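Local coordinates for protein phosphoserine aminotransferase (PDB 1W23) that catalyses the reversible, pyridoxal-phosphate-dependent transamination between phosphoserine and 3-phosphohydroxypyruvate, the second step of serine biosynthesis from 3-phosphoglycerate, at residues A13-A18 and L251-D256; Q195-P200 and S336-V341. One frame throughout, in Å; residues are numbered along the deposited sequence.

Contact 1: residues A13-A18 and L251-D256; sequences ALPKPA and LDWIKD. With MG (magnesium ion), chain D.
Trp253 sets its CG anti to the backbone N (chi1 169°), and a chi2 of 83° turns the indole so that one face meets Pro15. The proline lays its CB over that face. Pro15 CB lies 3.5 Å from the centroid of the five-membered ring of Trp253, 16° off the ring normal, which makes this a CH-pi contact. The shortest approach is Pro15 CB to Trp253 CD2, 3.3 Å. The neighbouring CG of Pro15 reaches over the benzene part, 3.5 Å from Trp253 CE3. Pro17 comes in obliquely, with its CG 3.9 Å from Trp253 CD1. The contact joins two helix ends of this class-V aminotransferase. Pro15 is the N-cap of helix 16-24, whose first turn carries Pro17, and Trp253 sits in the last turn of helix 241-256. No hydrogen bond crosses between the segments. Elsewhere on the last turn, Asp256 OD1 binds a magnesium ion at 2.0 Å, together with four waters. One of these waters donates to both the carbonyl O and OD1 of Asp252, one turn earlier. Asp252 OD2 forms a salt bridge with Arg21 of helix 16-24.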
loop_
_atom_site.group_PDB
_atom_site.type_symbol
_atom_site.label_atom_id
_atom_site.label_comp_id
_atom_site.label_asym_id
_atom_site.label_seq_id
_atom_site.Cartn_x
_atom_site.Cartn_y
_atom_site.Cartn_z
ATOM N N ALA A 13 -4.194 -10.690 14.173
ATOM C CA ALA A 13 -4.146 -10.012 15.467
ATOM C C ALA A 13 -2.926 -9.095 15.558
ATOM O O ALA A 13 -1.816 -9.480 15.166
ATOM C CB ALA A 13 -4.065 -11.066 16.592
ATOM N N LEU A 14 -3.107 -7.935 16.140
ATOM C CA LEU A 14 -2.029 -6.996 16.476
ATOM C C LEU A 14 -1.880 -6.919 17.985
ATOM O O LEU A 14 -2.844 -7.236 18.714
ATOM C CB LEU A 14 -2.288 -5.641 15.809
ATOM C CG LEU A 14 -2.222 -5.643 14.275
ATOM C CD1 LEU A 14 -2.793 -4.364 13.678
ATOM C CD2 LEU A 14 -0.800 -5.770 13.762
ATOM N N PRO A 15 -0.721 -6.515 18.479
ATOM C CA PRO A 15 -0.593 -6.334 19.923
ATOM C C PRO A 15 -1.453 -5.159 20.348
ATOM O O PRO A 15 -1.342 -4.064 19.814
ATOM C CB PRO A 15 0.877 -6.125 20.140
ATOM C CG PRO A 15 1.445 -5.737 18.806
ATOM C CD PRO A 15 0.514 -6.184 17.760
ATOM N N LYS A 16 -2.319 -5.382 21.340
ATOM C CA LYS A 16 -3.226 -4.295 21.773
ATOM C C LYS A 16 -2.466 -2.995 22.116
ATOM O O LYS A 16 -2.973 -1.951 21.748
ATOM C CB LYS A 16 -4.070 -4.768 22.934
ATOM C CG LYS A 16 -5.185 -3.827 23.292
ATOM C CD LYS A 16 -6.297 -3.814 22.260
ATOM C CE LYS A 16 -7.170 -5.048 22.441
ATOM N NZ LYS A 16 -8.404 -4.995 21.595
ATOM N N PRO A 17 -1.302 -3.011 22.760
ATOM C CA PRO A 17 -0.667 -1.710 23.063
ATOM C C PRO A 17 -0.367 -0.907 21.821
ATOM O O PRO A 17 -0.388 0.335 21.884
ATOM C CB PRO A 17 0.601 -2.072 23.831
ATOM C CG PRO A 17 0.411 -3.451 24.244
ATOM C CD PRO A 17 -0.613 -4.133 23.435
ATOM N N ALA A 18 -0.060 -1.541 20.689
ATOM C CA ALA A 18 0.252 -0.794 19.461
ATOM C C ALA A 18 -1.009 -0.076 18.948
ATOM O O ALA A 18 -0.946 1.045 18.429
ATOM C CB ALA A 18 0.825 -1.725 18.420
ATOM N N LEU A 251 6.835 -3.085 16.317
ATOM C CA LEU A 251 8.235 -3.388 16.631
ATOM C C LEU A 251 8.609 -2.884 18.033
ATOM O O LEU A 251 9.374 -3.543 18.751
ATOM C CB LEU A 251 9.169 -2.780 15.583
ATOM C CG LEU A 251 9.012 -3.300 14.157
ATOM C CD1 LEU A 251 9.781 -2.399 13.200
ATOM C CD2 LEU A 251 9.525 -4.718 14.078
ATOM N N ASP A 252 8.104 -1.742 18.439
ATOM C CA ASP A 252 8.346 -1.242 19.817
ATOM C C ASP A 252 7.809 -2.259 20.825
ATOM O O ASP A 252 8.475 -2.498 21.851
ATOM C CB ASP A 252 7.695 0.111 20.044
ATOM C CG ASP A 252 8.577 1.325 19.873
ATOM O OD1 ASP A 252 9.784 1.218 20.175
ATOM O OD2 ASP A 252 8.035 2.368 19.462
ATOM N N TRP A 253 6.667 -2.844 20.580
ATOM C CA TRP A 253 6.104 -3.868 21.481
ATOM C C TRP A 253 6.968 -5.115 21.480
ATOM O O TRP A 253 7.259 -5.669 22.565
ATOM C CB TRP A 253 4.654 -4.159 21.049
ATOM C CG TRP A 253 4.080 -5.340 21.722
ATOM C CD1 TRP A 253 3.516 -5.387 22.961
ATOM C CD2 TRP A 253 4.001 -6.671 21.192
ATOM N NE1 TRP A 253 3.087 -6.664 23.254
ATOM C CE2 TRP A 253 3.374 -7.478 22.172
ATOM C CE3 TRP A 253 4.365 -7.300 20.004
ATOM C CZ2 TRP A 253 3.120 -8.838 22.007
ATOM C CZ3 TRP A 253 4.124 -8.642 19.828
ATOM C CH2 TRP A 253 3.509 -9.394 20.823
ATOM N N ILE A 254 7.430 -5.608 20.334
ATOM C CA ILE A 254 8.312 -6.755 20.317
ATOM C C ILE A 254 9.530 -6.495 21.184
ATOM O O ILE A 254 9.972 -7.345 21.956
ATOM C CB ILE A 254 8.693 -7.180 18.881
ATOM C CG1 ILE A 254 7.456 -7.567 18.049
ATOM C CG2 ILE A 254 9.690 -8.327 18.911
ATOM C CD1 ILE A 254 7.766 -7.845 16.578
ATOM N N LYS A 255 10.141 -5.315 20.992
ATOM C CA LYS A 255 11.322 -4.959 21.772
ATOM C C LYS A 255 10.986 -4.927 23.252
ATOM O O LYS A 255 11.771 -5.457 24.074
ATOM C CB LYS A 255 11.858 -3.582 21.281
ATOM C CG LYS A 255 13.058 -3.113 22.121
ATOM C CD LYS A 255 13.730 -1.895 21.539
ATOM C CE LYS A 255 14.824 -1.359 22.427
ATOM N NZ LYS A 255 15.537 -0.226 21.756
ATOM N N ASP A 256 9.882 -4.307 23.646
ATOM C CA ASP A 256 9.520 -4.169 25.065
ATOM C C ASP A 256 9.392 -5.522 25.726
ATOM O O ASP A 256 9.724 -5.666 26.901
ATOM C CB ASP A 256 8.208 -3.392 25.157
ATOM C CG ASP A 256 8.339 -1.888 24.865
ATOM O OD1 ASP A 256 9.475 -1.399 24.764
ATOM O OD2 ASP A 256 7.266 -1.266 24.728
HETATM MG MG MG D . 10.180 0.406 24.383
HETATM O O HOH W 1 10.379 -0.297 22.414
HETATM O O HOH W 2 8.310 1.013 23.991
HETATM O O HOH W 3 12.081 -0.311 24.897
HETATM O O HOH W 4 10.962 2.218 23.819
#

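Contact 2: residues Q195-P200 and S336-V341; sequences QKNLGP and SIYNAV. With PLP (pyridoxal-5'-phosphate), chain J.
Lys196 and Tyr338 lie side by side and point the same way. Lys196 CB sits over one face of the Tyr338 ring, 3.9 Å from its centroid and 12° off the normal, a CH-pi contact. Lys196 CG moves on toward the hydroxyl end and comes 3.4 Å from Tyr338 CZ. A bend at chi2 (125°) then carries the rest of the lysine chain away from the segment 336-341 and on to the cofactor. Asn197 stands differently. Its amide plane is nearly perpendicular to the tyrosine ring, but it stacks on the amide of Asn339, with the two planes 18° apart. Asn197 OD1 also accepts the backbone N-H of Asn339 at 2.8 Å, in an almost straight bond whose donor is tilted somewhat from the carbonyl plane. A water joins the same two loops by donating to Lys196 O and accepting from Ala340 N. Asn197 ND2 is held by Ile177 O, and Asn339 ND2 by Leu178 O. Gln195 NE2 donates a hydrogen bond to the cofactor phosphate oxygen O3P at 2.9 Å, and Thr238 and Asn237 of the second subunit complete the site across the dimer by hydrogen-bonding the cofactor. Lys196 is the family's attachment lysine, which normally forms the internal aldimine. Here Lys196 NZ lies 1.7 Å from pyridoxal phosphate C4A, longer than a normal imine, so the exact state of the link is doubtful. The Tyr338 ring probably limits where the lysine chain can start, while its hydroxyl is hydrogen-bonded to Ala9 O and Asn298 ND2, not to NZ.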
loop_
_atom_site.group_PDB
_atom_site.type_symbol
_atom_site.label_atom_id
_atom_site.label_comp_id
_atom_site.label_asym_id
_atom_site.label_seq_id
_atom_site.Cartn_x
_atom_site.Cartn_y
_atom_site.Cartn_z
ATOM N N GLN A 195 1.554 -7.966 7.267
ATOM C CA GLN A 195 0.254 -8.267 7.901
ATOM C C GLN A 195 0.143 -9.606 8.604
ATOM O O GLN A 195 -0.968 -10.059 8.900
ATOM C CB GLN A 195 -0.845 -8.146 6.868
ATOM C CG GLN A 195 -0.802 -9.182 5.754
ATOM C CD GLN A 195 -0.019 -8.776 4.498
ATOM O OE1 GLN A 195 0.749 -7.813 4.505
ATOM N NE2 GLN A 195 -0.232 -9.528 3.400
ATOM N N LYS A 196 1.224 -10.268 8.978
ATOM C CA LYS A 196 1.199 -11.493 9.839
ATOM C C LYS A 196 1.909 -11.216 11.148
ATOM O O LYS A 196 1.237 -11.415 12.176
ATOM C CB LYS A 196 1.761 -12.663 9.037
ATOM C CG LYS A 196 0.824 -13.295 8.057
ATOM C CD LYS A 196 1.197 -13.441 6.578
ATOM C CE LYS A 196 0.013 -13.764 5.704
ATOM N NZ LYS A 196 0.285 -14.175 4.222
ATOM N N ASN A 197 3.158 -10.804 11.214
ATOM C CA ASN A 197 3.912 -10.566 12.429
ATOM C C ASN A 197 4.412 -9.166 12.654
ATOM O O ASN A 197 5.011 -8.909 13.722
ATOM C CB ASN A 197 5.181 -11.422 12.442
ATOM C CG ASN A 197 4.953 -12.693 13.123
ATOM O OD1 ASN A 197 3.996 -12.937 13.861
ATOM N ND2 ASN A 197 6.001 -13.437 12.923
ATOM N N LEU A 198 4.156 -8.285 11.654
ATOM C CA LEU A 198 4.758 -6.992 11.827
ATOM C C LEU A 198 3.809 -5.828 11.907
ATOM O O LEU A 198 4.211 -4.770 12.372
ATOM C CB LEU A 198 5.771 -6.757 10.734
ATOM C CG LEU A 198 6.881 -7.789 10.626
ATOM C CD1 LEU A 198 7.815 -7.399 9.481
ATOM C CD2 LEU A 198 7.627 -7.924 11.946
ATOM N N GLY A 199 2.585 -5.988 11.456
ATOM C CA GLY A 199 1.894 -4.677 11.325
ATOM C C GLY A 199 0.659 -4.999 10.474
ATOM O O GLY A 199 0.361 -6.128 10.122
ATOM N N PRO A 200 0.021 -3.982 10.097
ATOM C CA PRO A 200 -1.118 -4.131 9.201
ATOM C C PRO A 200 -0.618 -4.252 7.745
ATOM O O PRO A 200 0.481 -4.182 7.369
ATOM C CB PRO A 200 -1.993 -2.889 9.458
ATOM C CG PRO A 200 -0.962 -1.825 9.724
ATOM C CD PRO A 200 0.021 -2.566 10.617
ATOM N N SER A 336 -3.910 -19.907 13.145
ATOM C CA SER A 336 -2.775 -19.005 12.949
ATOM C C SER A 336 -2.474 -18.343 14.283
ATOM O O SER A 336 -3.343 -17.761 14.917
ATOM C CB SER A 336 -3.068 -18.009 11.853
ATOM O OG SER A 336 -3.262 -18.655 10.600
ATOM N N ILE A 337 -1.219 -18.524 14.721
ATOM C CA ILE A 337 -0.730 -18.183 16.045
ATOM C C ILE A 337 0.536 -17.331 15.957
ATOM O O ILE A 337 1.561 -17.574 16.552
ATOM C CB ILE A 337 -0.550 -19.462 16.909
ATOM C CG1 ILE A 337 0.295 -20.534 16.226
ATOM C CG2 ILE A 337 -1.904 -19.997 17.323
ATOM C CD1 ILE A 337 0.690 -21.675 17.166
ATOM N N TYR A 338 0.436 -16.266 15.150
ATOM C CA TYR A 338 1.482 -15.280 14.995
ATOM C C TYR A 338 1.832 -14.627 16.310
ATOM O O TYR A 338 1.140 -14.814 17.324
ATOM C CB TYR A 338 0.999 -14.232 13.981
ATOM C CG TYR A 338 0.614 -14.816 12.635
ATOM C CD1 TYR A 338 -0.620 -14.539 12.072
ATOM C CD2 TYR A 338 1.441 -15.625 11.903
ATOM C CE1 TYR A 338 -0.995 -15.033 10.862
ATOM C CE2 TYR A 338 1.094 -16.121 10.676
ATOM C CZ TYR A 338 -0.131 -15.814 10.138
ATOM O OH TYR A 338 -0.469 -16.362 8.902
ATOM N N ASN A 339 2.875 -13.810 16.314
ATOM C CA ASN A 339 3.439 -13.251 17.557
ATOM C C ASN A 339 2.375 -12.681 18.508
ATOM O O ASN A 339 2.464 -12.920 19.715
ATOM C CB ASN A 339 4.358 -12.096 17.201
ATOM C CG ASN A 339 5.709 -12.475 16.616
ATOM O OD1 ASN A 339 6.085 -13.642 16.569
ATOM N ND2 ASN A 339 6.468 -11.466 16.176
ATOM N N ALA A 340 1.429 -11.911 17.980
ATOM C CA ALA A 340 0.497 -11.182 18.844
ATOM C C ALA A 340 -0.706 -11.984 19.306
ATOM O O ALA A 340 -1.478 -11.475 20.126
ATOM C CB ALA A 340 0.049 -9.906 18.176
ATOM N N VAL A 341 -0.899 -13.196 18.837
ATOM C CA VAL A 341 -2.016 -13.990 19.335
ATOM C C VAL A 341 -1.756 -14.332 20.791
ATOM O O VAL A 341 -0.705 -14.916 21.108
ATOM C CB VAL A 341 -2.241 -15.242 18.459
ATOM C CG1 VAL A 341 -3.288 -16.143 19.073
ATOM C CG2 VAL A 341 -2.595 -14.854 17.026
HETATM N N1 PLP J . 3.824 -15.429 0.882
HETATM C C2 PLP J . 3.378 -15.998 2.063
HETATM C C2A PLP J . 4.275 -16.988 2.707
HETATM C C3 PLP J . 2.152 -15.620 2.588
HETATM O O3 PLP J . 1.740 -16.141 3.722
HETATM C C4 PLP J . 1.339 -14.654 1.889
HETATM C C4A PLP J . 0.060 -14.211 2.504
HETATM C C5 PLP J . 1.839 -14.095 0.701
HETATM C C6 PLP J . 3.065 -14.519 0.215
HETATM C C5A PLP J . 1.061 -13.105 -0.116
HETATM O O4P PLP J . 1.188 -11.775 0.509
HETATM P P PLP J . 0.369 -10.518 -0.133
HETATM O O1P PLP J . -1.087 -10.856 -0.025
HETATM O O2P PLP J . 0.825 -10.386 -1.578
HETATM O O3P PLP J . 0.857 -9.372 0.740
HETATM O O HOH W 5 1.284 -10.993 15.223
#

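Overall arrangement
The two contacts are centred 10 Å apart and interlock along the chain, in the order 13-18, 195-200, 251-256, 336-341. They touch directly: Ala340 CB of contact 2 packs on the backbone from Ala13 to Pro15 in contact 1. Contact 2 is buried, about 8 Å from the centre of the chain. It links the loop between strands 189-193 and 204-209 of the seven-stranded mixed sheet to the loop before helix 343-359. Contact 1 is centred about 16 Å from the chain centre, at the ends of helices 16-24 and 241-256. Helix 241-256 also serves both, because Ile254 packs on Asn339. The N-terminal region is thereby packed beside the cofactor-binding loop, and Leu14 N is hydrogen-bonded to Glu38 of the second subunit.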